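Local coordinates for RagA protein (Porphyromonas gingivalis, PDB 6SLN) that probably imports peptides across the outer membrane as a TonB-dependent receptor, through a beta-barrel closed by a plug domain, at residues S96-G100 / V610-F614; G136-A140 / R376-D380; S224-I230 / F306-S312; G388-F392 / N981-N985; F793-Y798 / F916-L921. All blocks are in the same frame, centred on the assembly; numbering follows the deposited sequence.

Contact 1 of 5, residues S96-G100 / V610-F614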
# COMPACT_ATOMS: atom_id res chain seq x y z
N SER A 96 -20.43 -10.49 -37.63
CA SER A 96 -19.72 -10.39 -38.90
C SER A 96 -20.42 -9.42 -39.84
O SER A 96 -21.07 -8.46 -39.38
CB SER A 96 -19.63 -11.77 -39.57
OG SER A 96 -19.47 -12.80 -38.60
N THR A 97 -20.30 -9.66 -41.14
CA THR A 97 -21.14 -9.01 -42.14
C THR A 97 -20.88 -9.66 -43.50
O THR A 97 -19.79 -10.19 -43.76
CB THR A 97 -20.90 -7.50 -42.20
OG1 THR A 97 -22.02 -6.86 -42.83
CG2 THR A 97 -19.64 -7.18 -42.97
N VAL A 98 -21.89 -9.57 -44.36
CA VAL A 98 -21.90 -10.29 -45.63
C VAL A 98 -20.79 -9.79 -46.56
O VAL A 98 -20.24 -10.57 -47.36
CB VAL A 98 -23.29 -10.15 -46.28
CG1 VAL A 98 -23.53 -11.26 -47.31
CG2 VAL A 98 -24.40 -10.11 -45.20
N SER A 99 -20.45 -8.50 -46.48
CA SER A 99 -19.44 -7.88 -47.33
C SER A 99 -18.06 -7.87 -46.71
O SER A 99 -17.10 -7.46 -47.37
CB SER A 99 -19.82 -6.43 -47.64
OG SER A 99 -21.22 -6.27 -47.78
N GLY A 100 -17.93 -8.28 -45.45
CA GLY A 100 -16.72 -8.01 -44.70
C GLY A 100 -15.63 -9.02 -44.99
O GLY A 100 -15.89 -10.20 -45.22
N VAL A 610 -19.78 1.43 -46.06
CA VAL A 610 -20.72 0.97 -47.07
C VAL A 610 -20.12 -0.27 -47.68
O VAL A 610 -18.95 -0.27 -48.08
CB VAL A 610 -20.98 2.06 -48.12
CG1 VAL A 610 -19.66 2.65 -48.56
CG2 VAL A 610 -21.74 1.49 -49.30
N GLY A 611 -20.90 -1.35 -47.73
CA GLY A 611 -20.40 -2.62 -48.17
C GLY A 611 -21.34 -3.26 -49.19
O GLY A 611 -22.54 -2.96 -49.24
N GLY A 612 -20.76 -4.13 -50.00
CA GLY A 612 -21.52 -4.87 -50.99
C GLY A 612 -20.98 -6.26 -51.18
O GLY A 612 -19.77 -6.46 -51.23
N MET A 613 -21.88 -7.25 -51.25
CA MET A 613 -21.53 -8.62 -51.62
C MET A 613 -22.44 -9.04 -52.76
O MET A 613 -23.66 -9.08 -52.60
CB MET A 613 -21.68 -9.57 -50.43
CG MET A 613 -21.24 -11.01 -50.72
SD MET A 613 -22.44 -12.04 -51.64
CE MET A 613 -23.12 -13.02 -50.31
N PHE A 614 -21.84 -9.39 -53.90
CA PHE A 614 -22.57 -9.78 -55.10
C PHE A 614 -22.28 -11.24 -55.39
O PHE A 614 -21.12 -11.61 -55.61
CB PHE A 614 -22.18 -8.91 -56.29
CG PHE A 614 -22.14 -7.45 -55.97
CD1 PHE A 614 -23.28 -6.66 -56.13
CD2 PHE A 614 -20.98 -6.85 -55.50
CE1 PHE A 614 -23.25 -5.32 -55.84
CE2 PHE A 614 -20.95 -5.51 -55.20
CZ PHE A 614 -22.09 -4.74 -55.37
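Val-98 and Ser-99 lay a turn of the plug's N-terminal loop against Gly-611, Gly-612 and Met-613 on the inner wall of the barrel, in a small, largely buried contact of van der Waals touches. The turn is a type I beta turn from Thr-97 to Gly-100, tied by Gly-100 N to Thr-97 O at 3.2 Å. Ser-99 points its CB straight at the strand, where Gly-611 has no side chain to stand in the way; Ser-99 CB comes to 3.4 Å from Gly-612 N. Its hydroxyl bonds elsewhere, to Asp-587 on the adjacent strand 584-595, which also takes Thr-97 OG1. This is the meeting of plug and barrel wall expected of a TonB-dependent receptor: a loop just ahead of plug strand 102-106 rests on strand 604-614, which is itself hydrogen-bonded on its two flanks to 584-595 and 627-641. Beside the serine, Val-98 and Met-613 cross at about a right angle. Met-613 leaves its backbone with CG opposite N (chi1 -176°) and bends twice further out, bringing its CE to 3.5 Å from Val-98 CG1, while Met-613 CB lies 3.5 Å from Val-98 O. Tyr-585 touches both of these side chains.

Contact 2 of 5, residues G136-A140 / R376-D380; sequences GDPTA and RRSAD
Asp-137 reaches from a plug loop to the backbone of Ala-379, and Thr-139, two residues on, lies over the end of the barrel strand. Ala-379 N gives a nearly straight hydrogen bond (160°) to Asp-137 OD2 at 2.9 Å, arriving almost in line with the C-O bond. The other carboxylate oxygen turns back on its own loop: Asp-137 OD1 accepts from Thr-139 N at 2.8 Å, an Asx turn, and from Thr-139 OG1, which approaches 38° out of the carboxylate plane. Three donors therefore hold the carboxylate, which fixes its rotation and probably helps it stay ionised, although the carboxylate of Asp-380 is not far off. Thr-139 divides its branches between two tasks. With chi1 at 62°, OG1 sits between backbone N and carbonyl carbon, facing Asp-137; Ser-378 OG donates to Thr-139 OG1, in a bond modelled too short for its length to be trusted. CG2 turns the other way and rests on the strand: Thr-139 CG2 is 3.8 Å from Arg-376 CG, and the same methyl lies against Arg-377 O. Behind these groups a type I turn from Asp-137 to Ala-140, closed by Ala-140 N to Asp-137 O at 2.8 Å, carries both side chains on one loop. Ser-135 OG receives the N-H of Asp-137. The loop joins plug strands 129-132 and 143-146; Phe-346 of strand 345-360 touches both Thr-139 and Arg-376, and Arg-376 runs on to plug helix 169-173, where it meets Asp-170 and Ala-173.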
# COMPACT_ATOMS: atom_id res chain seq x y z
N GLY A 136 10.72 -14.75 -25.44
CA GLY A 136 10.27 -16.07 -25.04
C GLY A 136 9.87 -16.15 -23.60
O GLY A 136 9.50 -17.21 -23.10
N ASP A 137 9.98 -15.02 -22.91
CA ASP A 137 9.52 -14.91 -21.54
C ASP A 137 8.07 -15.40 -21.43
O ASP A 137 7.21 -14.96 -22.21
CB ASP A 137 9.64 -13.45 -21.12
CG ASP A 137 9.29 -13.22 -19.68
OD1 ASP A 137 8.13 -13.54 -19.29
OD2 ASP A 137 10.17 -12.68 -18.96
N PRO A 138 7.76 -16.30 -20.50
CA PRO A 138 6.40 -16.87 -20.45
C PRO A 138 5.31 -15.84 -20.28
O PRO A 138 4.16 -16.11 -20.64
CB PRO A 138 6.44 -17.83 -19.25
CG PRO A 138 7.87 -18.01 -18.95
CD PRO A 138 8.60 -16.78 -19.39
N THR A 139 5.63 -14.66 -19.75
CA THR A 139 4.65 -13.59 -19.61
C THR A 139 4.70 -12.61 -20.76
O THR A 139 4.18 -11.49 -20.64
CB THR A 139 4.83 -12.84 -18.29
OG1 THR A 139 6.12 -12.22 -18.27
CG2 THR A 139 4.71 -13.77 -17.12
N ALA A 140 5.31 -12.98 -21.87
CA ALA A 140 5.36 -12.09 -23.02
C ALA A 140 4.06 -12.19 -23.81
O ALA A 140 3.51 -13.28 -24.02
CB ALA A 140 6.55 -12.41 -23.91
N ARG A 376 2.25 -14.21 -12.30
CA ARG A 376 3.09 -13.69 -13.37
C ARG A 376 4.43 -13.30 -12.77
O ARG A 376 4.47 -12.56 -11.78
CB ARG A 376 2.48 -12.44 -14.04
CG ARG A 376 1.62 -12.68 -15.23
CD ARG A 376 1.22 -11.36 -15.88
NE ARG A 376 0.15 -11.56 -16.86
CZ ARG A 376 -1.14 -11.71 -16.54
NH1 ARG A 376 -1.54 -11.65 -15.26
NH2 ARG A 376 -2.05 -11.90 -17.49
N ARG A 377 5.51 -13.79 -13.37
CA ARG A 377 6.83 -13.24 -13.15
C ARG A 377 7.54 -13.08 -14.49
O ARG A 377 7.35 -13.88 -15.41
CB ARG A 377 7.71 -14.08 -12.22
CG ARG A 377 8.63 -13.18 -11.40
CD ARG A 377 9.94 -13.80 -10.97
NE ARG A 377 9.77 -14.86 -9.99
CZ ARG A 377 10.56 -15.04 -8.93
NH1 ARG A 377 11.58 -14.20 -8.69
NH2 ARG A 377 10.33 -16.05 -8.11
N SER A 378 8.37 -12.05 -14.56
CA SER A 378 9.10 -11.70 -15.77
C SER A 378 10.56 -11.53 -15.45
O SER A 378 10.92 -11.05 -14.36
CB SER A 378 8.56 -10.43 -16.37
OG SER A 378 7.21 -10.67 -16.72
N ALA A 379 11.39 -11.95 -16.39
CA ALA A 379 12.82 -11.76 -16.29
C ALA A 379 13.10 -10.36 -16.82
O ALA A 379 12.85 -10.08 -18.00
CB ALA A 379 13.57 -12.84 -17.06
N ASP A 380 13.59 -9.48 -15.96
CA ASP A 380 13.56 -8.06 -16.24
C ASP A 380 14.95 -7.48 -16.43
O ASP A 380 15.21 -6.33 -16.07
CB ASP A 380 12.80 -7.33 -15.13
CG ASP A 380 11.29 -7.51 -15.28
OD1 ASP A 380 10.80 -7.59 -16.43
OD2 ASP A 380 10.60 -7.59 -14.25

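Contact 3 of 5, residues S224-I230 / F306-S312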
# COMPACT_ATOMS: atom_id res chain seq x y z
N SER A 224 -1.43 -32.46 -19.88
CA SER A 224 -0.24 -32.46 -20.72
C SER A 224 0.96 -32.01 -19.91
O SER A 224 0.83 -31.18 -19.01
CB SER A 224 -0.43 -31.56 -21.95
OG SER A 224 -0.25 -30.19 -21.61
N TYR A 225 2.11 -32.59 -20.22
CA TYR A 225 3.37 -32.21 -19.60
C TYR A 225 4.40 -32.06 -20.70
O TYR A 225 4.39 -32.83 -21.67
CB TYR A 225 3.85 -33.24 -18.55
CG TYR A 225 5.17 -32.86 -17.90
CD1 TYR A 225 6.37 -33.25 -18.46
CD2 TYR A 225 5.20 -32.10 -16.73
CE1 TYR A 225 7.58 -32.91 -17.87
CE2 TYR A 225 6.41 -31.75 -16.13
CZ TYR A 225 7.60 -32.16 -16.72
OH TYR A 225 8.82 -31.83 -16.16
N GLY A 226 5.29 -31.10 -20.54
CA GLY A 226 6.33 -30.90 -21.52
C GLY A 226 7.42 -30.01 -20.98
O GLY A 226 7.33 -29.51 -19.86
N ILE A 227 8.44 -29.81 -21.81
CA ILE A 227 9.61 -29.02 -21.43
C ILE A 227 9.84 -27.93 -22.47
O ILE A 227 9.41 -28.03 -23.62
CB ILE A 227 10.87 -29.88 -21.29
CG1 ILE A 227 11.04 -30.76 -22.52
CG2 ILE A 227 10.79 -30.74 -20.07
CD1 ILE A 227 12.46 -31.04 -22.84
N SER A 228 10.55 -26.88 -22.04
CA SER A 228 10.92 -25.76 -22.88
C SER A 228 12.44 -25.63 -22.94
O SER A 228 13.11 -25.62 -21.90
CB SER A 228 10.31 -24.46 -22.34
OG SER A 228 8.90 -24.43 -22.52
N GLN A 229 12.98 -25.54 -24.16
CA GLN A 229 14.41 -25.31 -24.36
C GLN A 229 14.65 -24.09 -25.24
O GLN A 229 13.77 -23.67 -26.00
CB GLN A 229 15.06 -26.52 -25.01
CG GLN A 229 14.57 -27.82 -24.47
CD GLN A 229 15.15 -28.98 -25.23
OE1 GLN A 229 15.71 -28.80 -26.32
NE2 GLN A 229 15.04 -30.18 -24.68
N ILE A 230 15.86 -23.53 -25.13
CA ILE A 230 16.27 -22.42 -26.00
C ILE A 230 16.43 -22.95 -27.42
O ILE A 230 17.04 -24.00 -27.64
CB ILE A 230 17.55 -21.77 -25.44
CG1 ILE A 230 17.89 -20.46 -26.14
CG2 ILE A 230 18.73 -22.67 -25.59
CD1 ILE A 230 19.23 -19.90 -25.67
N PHE A 306 20.74 -20.56 -18.68
CA PHE A 306 19.50 -21.08 -19.25
C PHE A 306 19.39 -22.55 -18.91
O PHE A 306 20.38 -23.27 -18.81
CB PHE A 306 19.42 -20.89 -20.79
CG PHE A 306 19.25 -19.46 -21.22
CD1 PHE A 306 20.34 -18.61 -21.28
CD2 PHE A 306 18.00 -18.97 -21.54
CE1 PHE A 306 20.19 -17.29 -21.67
CE2 PHE A 306 17.84 -17.67 -21.94
CZ PHE A 306 18.94 -16.83 -22.00
N LYS A 307 18.15 -22.99 -18.73
CA LYS A 307 17.83 -24.32 -18.24
C LYS A 307 16.69 -24.85 -19.09
O LYS A 307 16.02 -24.11 -19.80
CB LYS A 307 17.43 -24.28 -16.76
CG LYS A 307 16.30 -23.26 -16.48
CD LYS A 307 15.70 -23.32 -15.06
CE LYS A 307 14.16 -23.37 -15.09
NZ LYS A 307 13.53 -24.04 -13.90
N THR A 308 16.47 -26.15 -19.02
CA THR A 308 15.23 -26.71 -19.51
C THR A 308 14.17 -26.46 -18.44
O THR A 308 14.43 -26.62 -17.25
CB THR A 308 15.37 -28.20 -19.79
OG1 THR A 308 16.44 -28.41 -20.72
CG2 THR A 308 14.11 -28.75 -20.40
N ALA A 309 12.99 -26.02 -18.88
CA ALA A 309 11.95 -25.69 -17.92
C ALA A 309 10.69 -26.48 -18.24
O ALA A 309 10.40 -26.74 -19.41
CB ALA A 309 11.64 -24.20 -17.94
N PRO A 310 9.94 -26.90 -17.23
CA PRO A 310 8.73 -27.69 -17.48
C PRO A 310 7.49 -26.81 -17.67
O PRO A 310 7.39 -25.70 -17.15
CB PRO A 310 8.62 -28.54 -16.21
CG PRO A 310 9.24 -27.68 -15.14
CD PRO A 310 10.27 -26.80 -15.79
N THR A 311 6.56 -27.33 -18.46
CA THR A 311 5.26 -26.70 -18.69
C THR A 311 4.19 -27.77 -18.56
O THR A 311 4.24 -28.80 -19.25
CB THR A 311 5.18 -26.05 -20.08
OG1 THR A 311 6.15 -24.99 -20.18
CG2 THR A 311 3.78 -25.50 -20.34
N SER A 312 3.21 -27.54 -17.68
CA SER A 312 2.21 -28.54 -17.34
C SER A 312 0.83 -27.90 -17.28
O SER A 312 0.69 -26.76 -16.82
CB SER A 312 2.54 -29.17 -15.98
OG SER A 312 2.76 -28.14 -15.02
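Two rings flank this strand pair, Phe-306 against Ile-230 and Tyr-225 against Pro-310. One face of Phe-306 receives Ile-230 CD1, 4.4 Å from Phe-306 CD2, and the ring runs on to Thr-391 and Val-394 of helix 390-396. The Tyr-225 ring is met obliquely: Pro-310 CB is 3.8 Å from Tyr-225 CZ, and Ser-312 CB is 4.0 Å from Tyr-225 CD2. Chi1 of 180° swings this ring over the partner strand, so that the tyrosine, though paired with Ser-312, spans to the proline two places along. Between the rings the backbones form an antiparallel ladder, their axes at 146°. In the hydrogen-bonded pair Gly-226 and Thr-311, Thr-311 N donates to Gly-226 O at 2.7 Å and Gly-226 N returns a bond to Thr-311 O. Ser-228 and Ala-309 repeat the pattern, Ala-309 N meeting Ser-228 O at 3.0 Å on an in-plane lone pair. Pro-310 has no N-H to give, and it falls in the non-hydrogen-bonded pair with Ile-227, a position whose N-H would not face that strand. The pair lies next to the closure of the barrel: strand 218-230 bonds here to 309-322 and, on its other side, to the C-terminal strand 986-996. Tyr-225, Ile-227, Pro-310 and Ser-312 occupy one face of the sheet; Ser-228, Ala-309 and Thr-311 occupy the more buried other. Just ahead of strand 309-322, Thr-308 CG2 lies 3.5 Å from Ile-227 CB, and Gln-229 OE1 is hydrogen-bonded to Lys-987 of strand 986-996.

Contact 4 of 5, residues G388-F392 / N981-N985; sequences GSGTF and NQYPN
Asn-981 points its amide at the first turn of helix 390-396, and Thr-391 points back at the loop backbone beside it. The asparagine side chain extends with CG opposite the backbone N (chi1 -171°), which carries OD1 over the helix start. There Phe-392 N donates to Asn-981 OD1 at 2.8 Å in a nearly straight bond (164°), coming in 23° off the amide plane. Phe-392 CB lies against the same oxygen, at 3.2 Å from Asn-981 OD1, while its ring leads off to edge-to-face meetings with Tyr-385 and Phe-878. The other end of the amide, ND2, makes a weak bond to Lys-384 O. Thr-391 stands between two kinds of neighbour. Its hydroxyl donates to Gln-982 O at 2.6 Å from Thr-391 OG1, in the carbonyl plane and on a lone pair. Its methyl, Thr-391 CG2, touches Pro-984 CG at 3.6 Å. A water bridges the hydroxyl to the loop backbone, giving a hydrogen to Thr-391 OG1 at 3.0 Å and taking one from Gln-982 N at 2.8 Å. The 981-985 loop, between strand 978-979 and the C-terminal barrel strand 986-996, thus packs on the helix start; Asn-981 N is hydrogen-bonded to Asp-875 OD1. In this buried place the threonine hydroxyl serves as donor and acceptor at once, and the partly positive N-terminal end of the helix would polarise the amide oxygen that accepts from it.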
# COMPACT_ATOMS: atom_id res chain seq x y z
N GLY A 388 27.21 -10.52 -17.77
CA GLY A 388 26.79 -11.75 -17.15
C GLY A 388 25.33 -12.08 -17.31
O GLY A 388 24.91 -13.17 -16.89
N SER A 389 24.53 -11.19 -17.90
CA SER A 389 23.10 -11.40 -17.98
C SER A 389 22.67 -11.83 -19.39
O SER A 389 23.23 -11.36 -20.39
CB SER A 389 22.36 -10.13 -17.56
OG SER A 389 20.98 -10.21 -17.89
N GLY A 390 21.70 -12.73 -19.46
CA GLY A 390 20.98 -13.01 -20.68
C GLY A 390 21.80 -13.69 -21.75
O GLY A 390 22.95 -14.09 -21.55
N THR A 391 21.17 -13.83 -22.92
CA THR A 391 21.89 -14.39 -24.06
C THR A 391 23.11 -13.54 -24.38
O THR A 391 24.11 -14.06 -24.89
CB THR A 391 20.99 -14.48 -25.28
OG1 THR A 391 20.29 -13.24 -25.42
CG2 THR A 391 20.01 -15.61 -25.13
N PHE A 392 23.05 -12.25 -24.07
CA PHE A 392 24.23 -11.41 -24.18
C PHE A 392 25.38 -11.96 -23.34
O PHE A 392 26.52 -12.06 -23.82
CB PHE A 392 23.90 -9.99 -23.74
CG PHE A 392 25.10 -9.12 -23.57
CD1 PHE A 392 25.85 -8.75 -24.67
CD2 PHE A 392 25.50 -8.72 -22.32
CE1 PHE A 392 26.97 -7.95 -24.52
CE2 PHE A 392 26.62 -7.92 -22.16
CZ PHE A 392 27.36 -7.53 -23.27
N ASN A 981 20.23 -8.54 -26.53
CA ASN A 981 20.08 -9.43 -25.39
C ASN A 981 18.71 -10.10 -25.38
O ASN A 981 17.91 -9.91 -24.45
CB ASN A 981 20.32 -8.68 -24.07
CG ASN A 981 20.38 -9.63 -22.87
OD1 ASN A 981 20.88 -10.76 -22.98
ND2 ASN A 981 19.86 -9.20 -21.74
N GLN A 982 18.42 -10.88 -26.42
CA GLN A 982 17.11 -11.47 -26.56
C GLN A 982 16.83 -12.50 -25.47
O GLN A 982 17.71 -13.27 -25.08
CB GLN A 982 16.96 -12.12 -27.93
CG GLN A 982 17.36 -11.23 -29.08
CD GLN A 982 17.49 -12.03 -30.37
OE1 GLN A 982 18.15 -13.07 -30.41
NE2 GLN A 982 16.85 -11.55 -31.44
N TYR A 983 15.61 -12.48 -24.95
CA TYR A 983 15.03 -13.65 -24.31
C TYR A 983 14.42 -14.45 -25.45
O TYR A 983 13.31 -14.14 -25.90
CB TYR A 983 13.99 -13.25 -23.25
CG TYR A 983 13.60 -14.37 -22.30
CD1 TYR A 983 13.37 -15.66 -22.77
CD2 TYR A 983 13.46 -14.13 -20.94
CE1 TYR A 983 13.01 -16.69 -21.92
CE2 TYR A 983 13.11 -15.17 -20.06
CZ TYR A 983 12.89 -16.46 -20.56
OH TYR A 983 12.54 -17.50 -19.72
N PRO A 984 15.11 -15.45 -25.98
CA PRO A 984 14.65 -16.09 -27.22
C PRO A 984 13.33 -16.82 -27.02
O PRO A 984 13.00 -17.24 -25.91
CB PRO A 984 15.78 -17.08 -27.56
CG PRO A 984 16.94 -16.70 -26.63
CD PRO A 984 16.34 -16.08 -25.44
N ASN A 985 12.56 -16.93 -28.09
CA ASN A 985 11.40 -17.82 -28.02
C ASN A 985 11.88 -19.24 -27.77
O ASN A 985 13.04 -19.58 -27.97
CB ASN A 985 10.58 -17.77 -29.31
CG ASN A 985 9.62 -16.59 -29.34
OD1 ASN A 985 8.69 -16.50 -28.54
ND2 ASN A 985 9.85 -15.68 -30.29
O HOH W 1 20.66 -11.73 -27.93

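Contact 5 of 5, residues F793-Y798 / F916-L921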
# COMPACT_ATOMS: atom_id res chain seq x y z
N PHE A 793 14.99 1.67 -42.81
CA PHE A 793 16.23 1.75 -42.04
C PHE A 793 17.11 2.89 -42.56
O PHE A 793 16.97 3.36 -43.69
CB PHE A 793 16.98 0.41 -42.07
CG PHE A 793 16.38 -0.62 -41.15
CD1 PHE A 793 16.65 -0.57 -39.78
CD2 PHE A 793 15.51 -1.59 -41.63
CE1 PHE A 793 16.10 -1.49 -38.92
CE2 PHE A 793 14.94 -2.51 -40.76
CZ PHE A 793 15.24 -2.45 -39.41
N TYR A 794 18.01 3.34 -41.69
CA TYR A 794 18.77 4.55 -41.98
C TYR A 794 20.14 4.39 -41.35
O TYR A 794 20.26 4.38 -40.11
CB TYR A 794 18.04 5.80 -41.46
CG TYR A 794 18.68 7.12 -41.88
CD1 TYR A 794 19.62 7.75 -41.07
CD2 TYR A 794 18.34 7.72 -43.09
CE1 TYR A 794 20.20 8.94 -41.45
CE2 TYR A 794 18.91 8.93 -43.48
CZ TYR A 794 19.85 9.53 -42.65
OH TYR A 794 20.44 10.72 -43.02
N MET A 795 21.17 4.26 -42.19
CA MET A 795 22.53 4.04 -41.71
C MET A 795 23.50 4.27 -42.86
O MET A 795 23.10 4.38 -44.02
CB MET A 795 22.71 2.63 -41.14
CG MET A 795 22.18 1.52 -42.04
SD MET A 795 21.88 0.02 -41.10
CE MET A 795 20.36 0.39 -40.25
N ALA A 796 24.78 4.36 -42.51
CA ALA A 796 25.81 4.33 -43.52
C ALA A 796 25.86 2.94 -44.15
O ALA A 796 25.45 1.95 -43.53
CB ALA A 796 27.17 4.69 -42.93
N GLU A 797 26.32 2.88 -45.39
CA GLU A 797 26.49 1.62 -46.10
C GLU A 797 27.94 1.17 -45.93
O GLU A 797 28.85 1.75 -46.52
CB GLU A 797 26.12 1.75 -47.57
CG GLU A 797 24.70 2.25 -47.78
CD GLU A 797 24.21 2.04 -49.19
OE1 GLU A 797 25.03 1.75 -50.09
OE2 GLU A 797 22.99 2.18 -49.40
N TYR A 798 28.13 0.15 -45.09
CA TYR A 798 29.45 -0.41 -44.82
C TYR A 798 30.05 -0.97 -46.09
O TYR A 798 29.39 -1.72 -46.82
CB TYR A 798 29.33 -1.51 -43.76
CG TYR A 798 30.66 -2.08 -43.34
CD1 TYR A 798 31.52 -1.34 -42.55
CD2 TYR A 798 31.06 -3.35 -43.75
CE1 TYR A 798 32.75 -1.84 -42.18
CE2 TYR A 798 32.27 -3.86 -43.37
CZ TYR A 798 33.11 -3.10 -42.59
OH TYR A 798 34.33 -3.61 -42.21
N PHE A 916 27.04 1.57 -36.51
CA PHE A 916 25.75 0.91 -36.69
C PHE A 916 25.30 1.02 -38.15
O PHE A 916 24.26 1.58 -38.47
CB PHE A 916 24.72 1.50 -35.74
CG PHE A 916 24.72 0.84 -34.39
CD1 PHE A 916 24.25 -0.45 -34.25
CD2 PHE A 916 25.23 1.50 -33.28
CE1 PHE A 916 24.25 -1.08 -33.03
CE2 PHE A 916 25.23 0.87 -32.04
CZ PHE A 916 24.74 -0.42 -31.91
N ASP A 917 26.14 0.47 -39.04
CA ASP A 917 25.90 0.57 -40.47
C ASP A 917 25.23 -0.69 -41.00
O ASP A 917 24.57 -1.39 -40.24
CB ASP A 917 27.20 0.84 -41.20
CG ASP A 917 28.32 -0.06 -40.74
OD1 ASP A 917 28.10 -1.28 -40.70
OD2 ASP A 917 29.40 0.47 -40.43
N THR A 918 25.40 -0.99 -42.29
CA THR A 918 24.67 -2.09 -42.90
C THR A 918 25.19 -3.47 -42.48
O THR A 918 24.43 -4.43 -42.50
CB THR A 918 24.71 -1.97 -44.41
OG1 THR A 918 25.99 -1.48 -44.80
CG2 THR A 918 23.61 -1.04 -44.88
N HIS A 919 26.48 -3.60 -42.14
CA HIS A 919 26.87 -4.71 -41.29
C HIS A 919 26.18 -4.47 -39.95
O HIS A 919 26.05 -3.33 -39.53
CB HIS A 919 28.39 -4.80 -41.11
CG HIS A 919 28.88 -4.25 -39.81
ND1 HIS A 919 29.23 -2.92 -39.65
CD2 HIS A 919 29.06 -4.83 -38.60
CE1 HIS A 919 29.60 -2.71 -38.40
NE2 HIS A 919 29.50 -3.85 -37.74
N LEU A 920 25.73 -5.55 -39.32
CA LEU A 920 24.78 -5.50 -38.20
C LEU A 920 23.34 -5.43 -38.68
O LEU A 920 22.44 -5.84 -37.94
CB LEU A 920 25.03 -4.34 -37.22
CG LEU A 920 26.41 -4.19 -36.58
CD1 LEU A 920 26.36 -3.25 -35.40
CD2 LEU A 920 26.96 -5.54 -36.17
N LEU A 921 23.06 -4.92 -39.87
CA LEU A 921 21.68 -4.97 -40.37
C LEU A 921 21.47 -6.33 -41.04
O LEU A 921 21.89 -6.54 -42.17
CB LEU A 921 21.37 -3.83 -41.34
CG LEU A 921 19.89 -3.76 -41.75
CD1 LEU A 921 18.93 -3.61 -40.54
CD2 LEU A 921 19.65 -2.65 -42.81
O HOH W 2 25.89 3.92 -39.85
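Met-795, Tyr-798 and Leu-921 bury the most surface here. Met-795 runs along the backbone of Phe-916 and Asp-917, its CB at 3.3 Å from Phe-916 O and its sulfur beside the Asp-917 carbonyl; Met-795 SD is 3.9 Å from Leu-921 CD2, and the bend at chi3 brings CE against the same methyl. The other leucine methyl stands almost over the ring centre of Phe-793 in a CH-pi contact, Leu-921 CD1 3.8 Å from the centroid and 6° off its normal. Tyr-798 receives the edge of the His-919 ring on one face, the centroids 5.0 Å apart and the planes at 60°, though the imidazole's exact placement is doubtful. The carboxylate of Asp-917 lies at a shallow angle to the tyrosine ring, its OD2 bonded to Trp-810 NE1. Polar bonds join the segments too: Tyr-798 N donates to Thr-918 OG1 at 2.7 Å, and a weak bond runs from Thr-918 N to Ala-796 O. A water accepts from Ala-796 N and donates weakly to Phe-916 O. Phe-916 packs on the bound peptide. The type II turn Thr-918 to Leu-921 leads into barrel strand 921-937, and strand 792-802 packs on it, consistent with the large loops of TonB-dependent receptors.

In the fold
Contacts 2, 3 and 4 form one cluster, centres 12 to 17 Å apart, where the plug, the barrel beside its closing strands and helix 390-396 meet. Contacts 2 and 4 touch through Gly-136 and Tyr-983; contacts 3 and 4 touch through Phe-306 with Thr-391 and Ile-230 with Pro-984. Contact 1 stands alone, centres 41 to 47 Å from the others, and holds the loop ahead of plug strand 102-106 to strand 604-614. Contact 5 lies among the loops, about 23 Å from contact 4 between centres. Along the chain contact 3 is nested within contact 2, contact 2 within contact 1, and contact 5 within contact 4, while contacts 1 and 4 interlock. Contacts 1 and 2 thus join the plug to two distant parts of the barrel.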